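PDB 5U5O: LPXTG-motif cell wall anchor domain protein from Mobiluncus mulieris, which probably serves as a cell-surface adhesin, its Ig-like domains stiffened by internal covalent cross-links and its far end held at the cell wall. Local coordinates for residues Pro3-Ala9 and Val122-Leu126; Val33-Asn37 and Lys78-Glu84; Lys65-Thr69 and Val135-Val140; Val72-Lys78 and Lys93-Thr97. One frame throughout, in Å; residues are numbered along the deposited sequence.

Contact 1 of 4, residues Pro3-Ala9 and Val122-Leu126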
loop_
_atom_site.group_PDB
_atom_site.type_symbol
_atom_site.label_atom_id
_atom_site.label_comp_id
_atom_site.label_asym_id
_atom_site.label_seq_id
_atom_site.Cartn_x
_atom_site.Cartn_y
_atom_site.Cartn_z
ATOM N N PRO A 3 -15.143 -11.414 31.738
ATOM C CA PRO A 3 -14.907 -10.270 30.856
ATOM C C PRO A 3 -14.272 -10.696 29.550
ATOM O O PRO A 3 -13.476 -11.619 29.481
ATOM C CB PRO A 3 -14.010 -9.389 31.702
ATOM C CG PRO A 3 -13.327 -10.275 32.655
ATOM C CD PRO A 3 -14.312 -11.358 32.954
ATOM N N GLY A 4 -14.580 -9.904 28.509
ATOM C CA GLY A 4 -14.000 -10.085 27.172
ATOM C C GLY A 4 -13.620 -8.726 26.575
ATOM O O GLY A 4 -13.986 -7.692 27.121
ATOM N N VAL A 5 -12.879 -8.758 25.471
ATOM C CA VAL A 5 -12.489 -7.523 24.787
ATOM C C VAL A 5 -12.559 -7.766 23.294
ATOM O O VAL A 5 -12.198 -8.805 22.770
ATOM C CB VAL A 5 -11.114 -7.000 25.296
ATOM C CG1 VAL A 5 -9.969 -7.939 24.975
ATOM C CG2 VAL A 5 -10.821 -5.604 24.737
ATOM N N GLY A 6 -12.996 -6.723 22.590
ATOM C CA GLY A 6 -12.999 -6.689 21.128
ATOM C C GLY A 6 -12.624 -5.284 20.657
ATOM O O GLY A 6 -12.537 -4.350 21.463
ATOM N N THR A 7 -12.385 -5.137 19.355
ATOM C CA THR A 7 -11.965 -3.857 18.812
ATOM C C THR A 7 -12.529 -3.691 17.419
ATOM O O THR A 7 -12.770 -4.653 16.693
ATOM C CB THR A 7 -10.438 -3.766 18.757
ATOM O OG1 THR A 7 -9.934 -4.855 17.977
ATOM C CG2 THR A 7 -9.776 -3.718 20.103
ATOM N N TYR A 8 -12.669 -2.423 17.033
ATOM C CA TYR A 8 -12.976 -2.053 15.649
ATOM C C TYR A 8 -12.010 -0.940 15.253
ATOM O O TYR A 8 -11.949 0.088 15.917
ATOM C CB TYR A 8 -14.410 -1.577 15.537
ATOM C CG TYR A 8 -14.803 -1.123 14.145
ATOM C CD1 TYR A 8 -14.824 -2.032 13.082
ATOM C CD2 TYR A 8 -15.166 0.205 13.881
ATOM C CE1 TYR A 8 -15.190 -1.644 11.798
ATOM C CE2 TYR A 8 -15.548 0.596 12.597
ATOM C CZ TYR A 8 -15.550 -0.327 11.559
ATOM O OH TYR A 8 -15.920 0.054 10.285
ATOM N N ALA A 9 -11.217 -1.222 14.237
ATOM C CA ALA A 9 -10.170 -0.283 13.793
ATOM C C ALA A 9 -10.592 0.514 12.571
ATOM O O ALA A 9 -11.112 -0.060 11.620
ATOM C CB ALA A 9 -8.914 -1.055 13.487
ATOM N N VAL A 122 -4.842 -4.604 14.542
ATOM C CA VAL A 122 -4.787 -4.158 15.934
ATOM C C VAL A 122 -5.019 -5.369 16.857
ATOM O O VAL A 122 -5.919 -6.195 16.607
ATOM C CB VAL A 122 -5.889 -3.141 16.208
ATOM C CG1 VAL A 122 -6.013 -2.817 17.692
ATOM C CG2 VAL A 122 -5.593 -1.881 15.413
ATOM N N TYR A 123 -4.159 -5.504 17.860
ATOM C CA TYR A 123 -4.295 -6.469 18.967
ATOM C C TYR A 123 -4.653 -5.660 20.202
ATOM O O TYR A 123 -4.255 -4.494 20.332
ATOM C CB TYR A 123 -2.952 -7.157 19.165
ATOM C CG TYR A 123 -2.683 -8.354 18.252
ATOM C CD1 TYR A 123 -3.313 -8.512 17.010
ATOM C CD2 TYR A 123 -1.800 -9.357 18.666
ATOM C CE1 TYR A 123 -3.064 -9.625 16.210
ATOM C CE2 TYR A 123 -1.545 -10.464 17.870
ATOM C CZ TYR A 123 -2.178 -10.592 16.649
ATOM O OH TYR A 123 -1.910 -11.698 15.876
ATOM N N GLU A 124 -5.404 -6.278 21.129
ATOM C CA GLU A 124 -5.849 -5.591 22.352
ATOM C C GLU A 124 -5.826 -6.560 23.527
ATOM O O GLU A 124 -6.107 -7.771 23.364
ATOM C CB GLU A 124 -7.274 -5.048 22.207
ATOM C CG GLU A 124 -7.664 -3.996 23.241
ATOM C CD GLU A 124 -7.122 -2.607 22.905
ATOM O OE1 GLU A 124 -6.676 -2.377 21.756
ATOM O OE2 GLU A 124 -7.109 -1.763 23.816
ATOM N N GLN A 125 -5.466 -6.053 24.695
ATOM C CA GLN A 125 -5.571 -6.840 25.930
ATOM C C GLN A 125 -6.282 -6.037 26.997
ATOM O O GLN A 125 -6.171 -4.783 27.068
ATOM C CB GLN A 125 -4.200 -7.296 26.427
ATOM C CG GLN A 125 -3.348 -8.003 25.376
ATOM C CD GLN A 125 -2.634 -7.009 24.445
ATOM O OE1 GLN A 125 -2.087 -6.016 24.907
ATOM N NE2 GLN A 125 -2.671 -7.265 23.137
ATOM N N LEU A 126 -6.980 -6.787 27.865
ATOM C CA LEU A 126 -7.730 -6.234 28.982
ATOM C C LEU A 126 -7.186 -6.808 30.276
ATOM O O LEU A 126 -7.150 -8.041 30.419
ATOM C CB LEU A 126 -9.209 -6.612 28.838
ATOM C CG LEU A 126 -10.171 -6.210 29.955
ATOM C CD1 LEU A 126 -10.296 -4.698 30.047
ATOM C CD2 LEU A 126 -11.534 -6.883 29.776
#

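Contact 2 of 4, residues Val33-Asn37 and Lys78-Glu84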
loop_
_atom_site.group_PDB
_atom_site.type_symbol
_atom_site.label_atom_id
_atom_site.label_comp_id
_atom_site.label_asym_id
_atom_site.label_seq_id
_atom_site.Cartn_x
_atom_site.Cartn_y
_atom_site.Cartn_z
ATOM N N VAL A 33 -12.506 0.318 21.310
ATOM C CA VAL A 33 -12.426 -0.850 22.206
ATOM C C VAL A 33 -13.788 -1.174 22.809
ATOM O O VAL A 33 -14.482 -0.319 23.312
ATOM C CB VAL A 33 -11.393 -0.573 23.301
ATOM C CG1 VAL A 33 -11.257 -1.806 24.195
ATOM C CG2 VAL A 33 -10.038 -0.164 22.688
ATOM N N ARG A 34 -14.158 -2.448 22.676
ATOM C CA ARG A 34 -15.451 -2.967 23.146
ATOM C C ARG A 34 -15.181 -3.932 24.312
ATOM O O ARG A 34 -14.491 -4.932 24.134
ATOM C CB ARG A 34 -16.152 -3.675 21.992
ATOM C CG ARG A 34 -16.246 -2.880 20.695
ATOM C CD ARG A 34 -17.465 -1.988 20.674
ATOM N NE ARG A 34 -18.714 -2.751 20.459
ATOM C CZ ARG A 34 -19.925 -2.210 20.338
ATOM N NH1 ARG A 34 -20.064 -0.886 20.376
ATOM N NH2 ARG A 34 -21.012 -2.962 20.155
ATOM N N LEU A 35 -15.672 -3.545 25.482
ATOM C CA LEU A 35 -15.484 -4.343 26.691
ATOM C C LEU A 35 -16.759 -5.109 26.993
ATOM O O LEU A 35 -17.833 -4.538 27.079
ATOM C CB LEU A 35 -15.143 -3.472 27.869
ATOM C CG LEU A 35 -13.920 -2.563 27.687
ATOM C CD1 LEU A 35 -13.694 -1.694 28.916
ATOM C CD2 LEU A 35 -12.649 -3.328 27.356
ATOM N N TYR A 36 -16.626 -6.440 27.156
ATOM C CA TYR A 36 -17.779 -7.373 27.260
ATOM C C TYR A 36 -17.921 -7.911 28.674
ATOM O O TYR A 36 -16.950 -8.435 29.199
ATOM C CB TYR A 36 -17.611 -8.539 26.293
ATOM C CG TYR A 36 -17.329 -8.120 24.878
ATOM C CD1 TYR A 36 -18.173 -7.235 24.224
ATOM C CD2 TYR A 36 -16.245 -8.615 24.207
ATOM C CE1 TYR A 36 -17.932 -6.846 22.924
ATOM C CE2 TYR A 36 -15.965 -8.207 22.895
ATOM C CZ TYR A 36 -16.843 -7.344 22.272
ATOM O OH TYR A 36 -16.579 -6.924 20.968
ATOM N N ASN A 37 -19.068 -7.632 29.276
ATOM C CA ASN A 37 -19.402 -8.252 30.593
ATOM C C ASN A 37 -18.376 -7.889 31.657
ATOM O O ASN A 37 -18.041 -8.710 32.525
ATOM C CB ASN A 37 -19.632 -9.773 30.472
ATOM C CG ASN A 37 -20.890 -10.073 29.732
ATOM O OD1 ASN A 37 -21.817 -9.271 29.686
ATOM N ND2 ASN A 37 -20.990 -11.302 29.234
ATOM N N LYS A 78 -23.016 0.499 25.050
ATOM C CA LYS A 78 -23.489 0.579 23.674
ATOM C C LYS A 78 -24.174 -0.715 23.277
ATOM O O LYS A 78 -23.880 -1.776 23.830
ATOM C CB LYS A 78 -22.328 0.843 22.716
ATOM C CG LYS A 78 -21.573 2.139 22.969
ATOM C CD LYS A 78 -22.449 3.352 22.715
ATOM C CE LYS A 78 -21.755 4.657 23.089
ATOM N NZ LYS A 78 -21.629 4.927 24.561
ATOM N N PRO A 79 -25.117 -0.665 22.335
ATOM C CA PRO A 79 -25.760 -1.901 21.887
ATOM C C PRO A 79 -24.784 -2.885 21.268
ATOM O O PRO A 79 -23.915 -2.522 20.475
ATOM C CB PRO A 79 -26.757 -1.423 20.823
ATOM C CG PRO A 79 -26.943 0.018 21.099
ATOM C CD PRO A 79 -25.612 0.503 21.582
ATOM N N ALA A 80 -24.959 -4.158 21.641
ATOM C CA ALA A 80 -24.126 -5.206 21.104
ATOM C C ALA A 80 -24.423 -5.435 19.634
ATOM O O ALA A 80 -25.561 -5.323 19.197
ATOM C CB ALA A 80 -24.350 -6.490 21.872
ATOM N N THR A 81 -23.385 -5.767 18.888
ATOM C CA THR A 81 -23.563 -6.201 17.508
ATOM C C THR A 81 -24.024 -7.651 17.488
ATOM O O THR A 81 -23.903 -8.371 18.478
ATOM C CB THR A 81 -22.256 -6.140 16.711
ATOM O OG1 THR A 81 -21.338 -7.122 17.205
ATOM C CG2 THR A 81 -21.652 -4.751 16.753
ATOM N N GLU A 82 -24.510 -8.082 16.327
ATOM C CA GLU A 82 -24.968 -9.462 16.167
ATOM C C GLU A 82 -23.803 -10.422 16.340
ATOM O O GLU A 82 -23.980 -11.478 16.957
ATOM C CB GLU A 82 -25.672 -9.672 14.824
ATOM C CG GLU A 82 -26.908 -8.801 14.608
ATOM C CD GLU A 82 -27.910 -8.870 15.749
ATOM O OE1 GLU A 82 -28.363 -9.995 16.063
ATOM O OE2 GLU A 82 -28.239 -7.803 16.329
ATOM N N VAL A 83 -22.622 -10.070 15.843
ATOM C CA VAL A 83 -21.419 -10.886 16.040
ATOM C C VAL A 83 -21.071 -11.046 17.530
ATOM O O VAL A 83 -20.790 -12.141 18.002
ATOM C CB VAL A 83 -20.236 -10.323 15.217
ATOM C CG1 VAL A 83 -18.885 -10.857 15.684
ATOM C CG2 VAL A 83 -20.442 -10.617 13.732
ATOM N N GLU A 84 -21.120 -9.951 18.266
ATOM C CA GLU A 84 -20.895 -9.986 19.700
ATOM C C GLU A 84 -21.911 -10.875 20.419
ATOM O O GLU A 84 -21.538 -11.675 21.301
ATOM C CB GLU A 84 -20.913 -8.576 20.277
ATOM C CG GLU A 84 -19.660 -7.790 19.874
ATOM C CD GLU A 84 -19.757 -6.281 20.072
ATOM O OE1 GLU A 84 -20.873 -5.776 20.276
ATOM O OE2 GLU A 84 -18.680 -5.600 20.017
HETATM O O HOH W 1 -22.715 -0.055 19.410
#

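Contact 3 of 4, residues Lys65-Thr69 and Val135-Val140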
loop_
_atom_site.group_PDB
_atom_site.type_symbol
_atom_site.label_atom_id
_atom_site.label_comp_id
_atom_site.label_asym_id
_atom_site.label_seq_id
_atom_site.Cartn_x
_atom_site.Cartn_y
_atom_site.Cartn_z
ATOM N N LYS A 65 1.923 1.447 19.798
ATOM C CA LYS A 65 1.398 0.889 21.045
ATOM C C LYS A 65 0.690 1.975 21.828
ATOM O O LYS A 65 1.107 3.130 21.791
ATOM C CB LYS A 65 2.530 0.353 21.912
ATOM C CG LYS A 65 3.311 -0.816 21.360
ATOM C CD LYS A 65 4.410 -1.176 22.348
ATOM C CE LYS A 65 5.227 -2.362 21.882
ATOM N NZ LYS A 65 6.133 -2.835 22.964
ATOM N N ALA A 66 -0.361 1.629 22.553
ATOM C CA ALA A 66 -1.040 2.546 23.467
ATOM C C ALA A 66 -1.562 1.779 24.657
ATOM O O ALA A 66 -1.993 0.624 24.519
ATOM C CB ALA A 66 -2.217 3.220 22.794
ATOM N N ALA A 67 -1.599 2.409 25.826
ATOM C CA ALA A 67 -2.178 1.767 27.027
ATOM C C ALA A 67 -2.773 2.842 27.894
ATOM O O ALA A 67 -2.324 3.994 27.852
ATOM C CB ALA A 67 -1.120 0.979 27.786
ATOM N N THR A 68 -3.803 2.488 28.648
ATOM C CA THR A 68 -4.487 3.425 29.545
ATOM C C THR A 68 -5.337 2.652 30.546
ATOM O O THR A 68 -5.466 1.431 30.434
ATOM C CB THR A 68 -5.372 4.429 28.762
ATOM O OG1 THR A 68 -5.883 5.441 29.646
ATOM C CG2 THR A 68 -6.536 3.748 28.037
ATOM N N THR A 69 -5.904 3.359 31.518
ATOM C CA THR A 69 -6.862 2.786 32.444
ATOM C C THR A 69 -8.250 3.314 32.129
ATOM O O THR A 69 -8.393 4.438 31.617
ATOM C CB THR A 69 -6.504 3.057 33.908
ATOM O OG1 THR A 69 -6.227 4.438 34.082
ATOM C CG2 THR A 69 -5.301 2.231 34.324
ATOM N N VAL A 135 0.924 1.195 34.637
ATOM C CA VAL A 135 0.621 1.412 33.235
ATOM C C VAL A 135 1.281 2.719 32.830
ATOM O O VAL A 135 1.172 3.731 33.534
ATOM C CB VAL A 135 -0.914 1.395 33.002
ATOM C CG1 VAL A 135 -1.600 2.605 33.611
ATOM C CG2 VAL A 135 -1.269 1.285 31.531
ATOM N N ASN A 136 2.012 2.676 31.723
ATOM C CA ASN A 136 2.492 3.891 31.092
ATOM C C ASN A 136 1.671 4.064 29.814
ATOM O O ASN A 136 0.728 3.303 29.604
ATOM C CB ASN A 136 4.019 3.853 30.917
ATOM C CG ASN A 136 4.510 2.775 29.963
ATOM O OD1 ASN A 136 3.842 2.421 28.993
ATOM N ND2 ASN A 136 5.716 2.271 30.222
ATOM N N ASP A 137 1.998 5.023 28.957
ATOM C CA ASP A 137 1.118 5.286 27.806
ATOM C C ASP A 137 1.311 4.351 26.603
ATOM O O ASP A 137 0.571 4.481 25.601
ATOM C CB ASP A 137 1.172 6.752 27.382
ATOM C CG ASP A 137 2.514 7.179 26.779
ATOM O OD1 ASP A 137 3.424 6.346 26.534
ATOM O OD2 ASP A 137 2.639 8.395 26.557
ATOM N N THR A 138 2.258 3.402 26.739
ATOM C CA THR A 138 2.500 2.382 25.718
ATOM C C THR A 138 2.259 0.934 26.151
ATOM O O THR A 138 1.867 0.133 25.317
ATOM C CB THR A 138 3.937 2.487 25.142
ATOM O OG1 THR A 138 4.893 2.377 26.204
ATOM C CG2 THR A 138 4.150 3.811 24.388
ATOM N N GLU A 139 2.525 0.590 27.417
ATOM C CA GLU A 139 2.501 -0.804 27.870
ATOM C C GLU A 139 1.939 -0.916 29.271
ATOM O O GLU A 139 2.010 0.033 30.056
ATOM C CB GLU A 139 3.914 -1.385 27.887
ATOM C CG GLU A 139 4.632 -1.390 26.552
ATOM C CD GLU A 139 5.980 -2.079 26.628
ATOM O OE1 GLU A 139 6.725 -1.832 27.603
ATOM O OE2 GLU A 139 6.297 -2.866 25.714
ATOM N N VAL A 140 1.375 -2.086 29.554
ATOM C CA VAL A 140 1.014 -2.497 30.901
ATOM C C VAL A 140 2.136 -3.404 31.409
ATOM O O VAL A 140 2.526 -4.357 30.727
ATOM C CB VAL A 140 -0.326 -3.268 30.894
ATOM C CG1 VAL A 140 -0.687 -3.774 32.291
ATOM C CG2 VAL A 140 -1.456 -2.399 30.339
#

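Contact 4 of 4, residues Val72-Lys78 and Lys93-Thr97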
loop_
_atom_site.group_PDB
_atom_site.type_symbol
_atom_site.label_atom_id
_atom_site.label_comp_id
_atom_site.label_asym_id
_atom_site.label_seq_id
_atom_site.Cartn_x
_atom_site.Cartn_y
_atom_site.Cartn_z
ATOM N N VAL A 72 -15.066 1.641 34.348
ATOM C CA VAL A 72 -16.251 1.345 33.576
ATOM C C VAL A 72 -17.475 1.973 34.213
ATOM O O VAL A 72 -17.653 1.893 35.446
ATOM C CB VAL A 72 -16.412 -0.179 33.449
ATOM C CG1 VAL A 72 -17.731 -0.544 32.777
ATOM C CG2 VAL A 72 -15.231 -0.719 32.656
ATOM N N THR A 73 -18.317 2.597 33.394
ATOM C CA THR A 73 -19.535 3.243 33.867
ATOM C C THR A 73 -20.677 3.061 32.860
ATOM O O THR A 73 -20.444 2.800 31.681
ATOM C CB THR A 73 -19.272 4.732 34.172
ATOM O OG1 THR A 73 -20.394 5.274 34.872
ATOM C CG2 THR A 73 -19.015 5.516 32.891
ATOM N N ALA A 74 -21.910 3.163 33.351
ATOM C CA ALA A 74 -23.106 2.951 32.532
ATOM C C ALA A 74 -23.170 3.803 31.276
ATOM O O ALA A 74 -23.635 3.344 30.250
ATOM C CB ALA A 74 -24.365 3.157 33.369
ATOM N N SER A 75 -22.668 5.035 31.338
ATOM C CA SER A 75 -22.705 5.916 30.165
ATOM C C SER A 75 -21.874 5.389 28.990
ATOM O O SER A 75 -22.065 5.835 27.870
ATOM C CB SER A 75 -22.228 7.321 30.523
ATOM O OG SER A 75 -20.860 7.271 30.816
ATOM N N MET A 76 -20.952 4.456 29.244
ATOM C CA MET A 76 -20.172 3.821 28.183
ATOM C C MET A 76 -20.897 2.713 27.431
ATOM O O MET A 76 -20.389 2.222 26.438
ATOM C CB MET A 76 -18.857 3.279 28.709
ATOM C CG MET A 76 -17.922 4.327 29.277
ATOM S SD MET A 76 -16.655 3.498 30.251
ATOM C CE MET A 76 -15.677 4.902 30.742
ATOM N N ALA A 77 -22.069 2.323 27.927
ATOM C CA ALA A 77 -22.772 1.184 27.364
ATOM C C ALA A 77 -23.219 1.477 25.929
ATOM O O ALA A 77 -23.701 2.564 25.622
ATOM C CB ALA A 77 -23.976 0.839 28.217
ATOM N N LYS A 78 -23.016 0.499 25.050
ATOM C CA LYS A 78 -23.489 0.579 23.674
ATOM C C LYS A 78 -24.174 -0.715 23.277
ATOM O O LYS A 78 -23.880 -1.776 23.830
ATOM C CB LYS A 78 -22.328 0.843 22.716
ATOM C CG LYS A 78 -21.573 2.139 22.969
ATOM C CD LYS A 78 -22.449 3.352 22.715
ATOM C CE LYS A 78 -21.755 4.657 23.089
ATOM N NZ LYS A 78 -21.629 4.927 24.561
ATOM N N LYS A 93 -23.263 -7.448 27.867
ATOM C CA LYS A 93 -23.208 -6.029 28.175
ATOM C C LYS A 93 -21.914 -5.504 27.580
ATOM O O LYS A 93 -20.826 -5.956 27.893
ATOM C CB LYS A 93 -23.281 -5.775 29.676
ATOM C CG LYS A 93 -24.647 -6.162 30.244
ATOM C CD LYS A 93 -24.721 -5.989 31.754
ATOM C CE LYS A 93 -25.987 -6.600 32.336
ATOM N NZ LYS A 93 -27.211 -5.844 31.966
ATOM N N VAL A 94 -22.045 -4.490 26.705
ATOM C CA VAL A 94 -20.912 -3.912 25.937
ATOM C C VAL A 94 -20.680 -2.471 26.359
ATOM O O VAL A 94 -21.624 -1.711 26.421
ATOM C CB VAL A 94 -21.143 -3.989 24.428
ATOM C CG1 VAL A 94 -19.894 -3.540 23.675
ATOM C CG2 VAL A 94 -21.547 -5.387 23.999
ATOM N N TYR A 95 -19.447 -2.203 26.747
ATOM C CA TYR A 95 -19.019 -0.858 27.107
ATOM C C TYR A 95 -17.906 -0.431 26.162
ATOM O O TYR A 95 -16.934 -1.154 25.970
ATOM C CB TYR A 95 -18.528 -0.820 28.534
ATOM C CG TYR A 95 -19.583 -1.246 29.524
ATOM C CD1 TYR A 95 -19.811 -2.596 29.799
ATOM C CD2 TYR A 95 -20.380 -0.308 30.177
ATOM C CE1 TYR A 95 -20.785 -2.984 30.702
ATOM C CE2 TYR A 95 -21.355 -0.712 31.094
ATOM C CZ TYR A 95 -21.552 -2.055 31.345
ATOM O OH TYR A 95 -22.520 -2.434 32.240
ATOM N N GLU A 96 -18.020 0.785 25.605
ATOM C CA GLU A 96 -17.117 1.238 24.544
ATOM C C GLU A 96 -16.229 2.379 25.002
ATOM O O GLU A 96 -16.678 3.286 25.688
ATOM C CB GLU A 96 -17.928 1.644 23.339
ATOM C CG GLU A 96 -17.090 1.954 22.107
ATOM C CD GLU A 96 -17.943 2.275 20.908
ATOM O OE1 GLU A 96 -18.361 1.349 20.190
ATOM O OE2 GLU A 96 -18.127 3.475 20.606
ATOM N N THR A 97 -14.958 2.278 24.637
ATOM C CA THR A 97 -14.029 3.405 24.776
ATOM C C THR A 97 -13.122 3.376 23.557
ATOM O O THR A 97 -13.384 2.642 22.609
ATOM C CB THR A 97 -13.262 3.308 26.106
ATOM O OG1 THR A 97 -12.490 4.502 26.284
ATOM C CG2 THR A 97 -12.365 2.093 26.181
HETATM O O HOH W 2 -19.045 4.858 25.014
HETATM O O HOH W 3 -24.628 -3.623 25.760
#

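Contact 1 of 4, residues Pro3-Ala9 and Val122-Leu126
V5, T7 and A9 of strand 4-9 face L126, E124 and V122 of strand 122-126 across the inside of a beta sandwich, the two strand segments running nearly antiparallel at 152° with their axes 7.1 Å apart at closest approach. No hydrogen bond joins them, because the strands belong to the two different sheets of the Ig-like, T-Q ester bond domain and meet mainly through side chains. Alternation along each strand sends every second residue into this interface. V5 and L126 lie alongside each other, pointing opposite ways, CB to CB 4.0 Å, and the CG2 of V5 lies on the CG methylene of E124. L126, with CG anti to the backbone N (chi1 176°), carries its CD2 methyl outward along the strand to P3 CB, 4.0 Å away, and to the carbonyl oxygen of G4 at 3.7 Å. Valine and leucine suit this buried layer; at the other end the small A9 leaves room for V122, whose CG2 rests 3.9 Å from A9 CB. In the middle the facing residues are polar. T7 OG1 is covalently linked to Q160 CD, the ester cross-link that gives the domain its name, and it ties the first strand to strand 150-178. E124 lies beside this bond, its carboxylate OE1 close to OD2 of D31. With OG1 committed to the ester, the T7 methyl does the touching: CG2 meets E124 CB at 3.5 Å and E124 OE1 at 3.8 Å.

Contact 2 of 4, residues Val33-Asn37 and Lys78-Glu84
R34 grips the carboxylate of E84 side-on with two nitrogens: NE bonds OE2 at 2.9 Å and NH2 bonds OE1 at 2.8 Å, both nearly straight. Each oxygen offers its syn lone pair, and the guanidinium and carboxylate planes lie only 15° apart, a flat, bidentate salt bridge. The R34 chain bends at chi2 (-86°) and chi3 (-74°), which turns NE and NH2 to E84. The hydroxyl of Y36 also reaches OE2, on its anti side and tilted out of the carboxylate plane, at 2.7 Å, while the backbone N of T81 comes to OE1 from above that plane, at 2.9 Å. Four bonds therefore fix the rotation of a buried acid, and the surrounding donors would be expected to keep it ionised. The T81 bond is half of a capping box: T81 is the N-cap of helix 82-88, and its OG1 in turn accepts from E84 N at 3.0 Å. Threonine suits the cap because its short hydroxyl can turn back to that amide, and glutamate is long enough to serve both cap and arginine. The bonds of R34 and Y36 to E84 join the short helix to strand 26-36 of the Ig-like domain, while the box holds E84 in position. R34 NH2 has a further acceptor, P79 O, at 3.0 Å and near the guanidinium plane, and one water bridges R34 NH1 to the same carbonyl. NH1 also forms a salt bridge with E96. Outward of these bonds the packing is light: K78 CB lies beside NH1, and the E84 CG methylene rests near Y36 CE1.

Contact 3 of 4, residues Lys65-Thr69 and Val135-Val140
K65 and E139 supply the charged link, a salt bridge in which NZ bonds OE2 at 2.8 Å, coming on the anti side of the carboxylate and 29° out of its plane. Both chains run extended beyond CG, and that length lets the two ends meet. The backbone contributes one bond across the contact, A67 N to D137 O at 3.0 Å; it is bent, and the donor stands well above the carbonyl plane. A66 CA adds a CA-H...O contact to the same oxygen. These attach the turn between strands 132-135 and 140-142 of the Ig-like domain to strand 64-71, which pairs with strand 43-52. The turn keeps its own shape through N136, whose OD1 forms an Asx turn with T138 N and, with E139 N at 2.8 Å, an Asx motif; it also accepts from the T138 hydroxyl. Asparagine suits the place, its short amide oxygen reaching three donors at once. Apolar packing centres on A67, whose small methyl fits against the turn, 3.8 Å from V135 CG2 and 4.2 Å from V140 CG2; the carbonyl oxygen of N136 also lies 3.5 Å from A67 CB. The other V135 methyl, CG1, is flanked by both backbone branches (chi1 69°) and meets T69 CG2 at 3.8 Å.

Contact 4 of 4, residues Val72-Lys78 and Lys93-Thr97
V72 lays its CG1 methyl over one face of the Y95 ring, 3.9 Å from the centroid and 17° off the ring normal, a CH-pi contact. The methyl sits somewhat toward the rim, nearest CD2. At the edge of the same ring the carbonyl oxygen of T73 comes within 3.5 Å of CD2. A77, the residue paired with Y95, brings CB to 4.2 Å from CE2. An aromatic side chain suits the site: with CG anti to its carbonyl carbon (chi1 -59°), Y95 offers a face to V72 and an edge to T73 O, while its hydroxyl reaches E40 with a hydrogen bond. Two backbone bonds hold the pieces in place, E96 N to M76 O and K78 N to V94 O, both 2.9 Å. Between them A77 and Y95 form an antiparallel non-hydrogen-bonded pair; strand 77-78 is a short, weakly bonded strand at the outer side of a four-stranded sheet of the Ig-like domain, beside strand 94-104. The 3-10 turn 74-76 leads into it, closed by M76 N bonding to T73 O, and M76 turns its CB onto Y95 CB at 4.1 Å. Farther out, K78 CG crosses E96 CB at about a right angle, 3.7 Å away, while the E96 carboxylate has its salt bridge with R34. One water joins K78 NZ to E96 O and, at longer range, M76 O; a second bridges K78 O to V94 N.

In the fold
All four contacts lie in the N-terminal, T-Q ester bond domain. Contacts 1 and 2 have centres 11 Å apart and meet through backbone pairing of strands 4-10 and 26-36, with G6 O 2.8 Å from R34 N. Contact 4 continues that sheet: its centre is 9 Å from that of contact 2, L35 N lies 2.7 Å from Y95 O, and K78 belongs to both. Contact 1 then joins this sheet to the one containing strands 118-127, 43-52 and 64-71. Contact 3 sits on that second sheet, about 22 Å from contact 2 between centres. The ester cross-link lies at contact 1, 14 Å from contact 3, centre to centre.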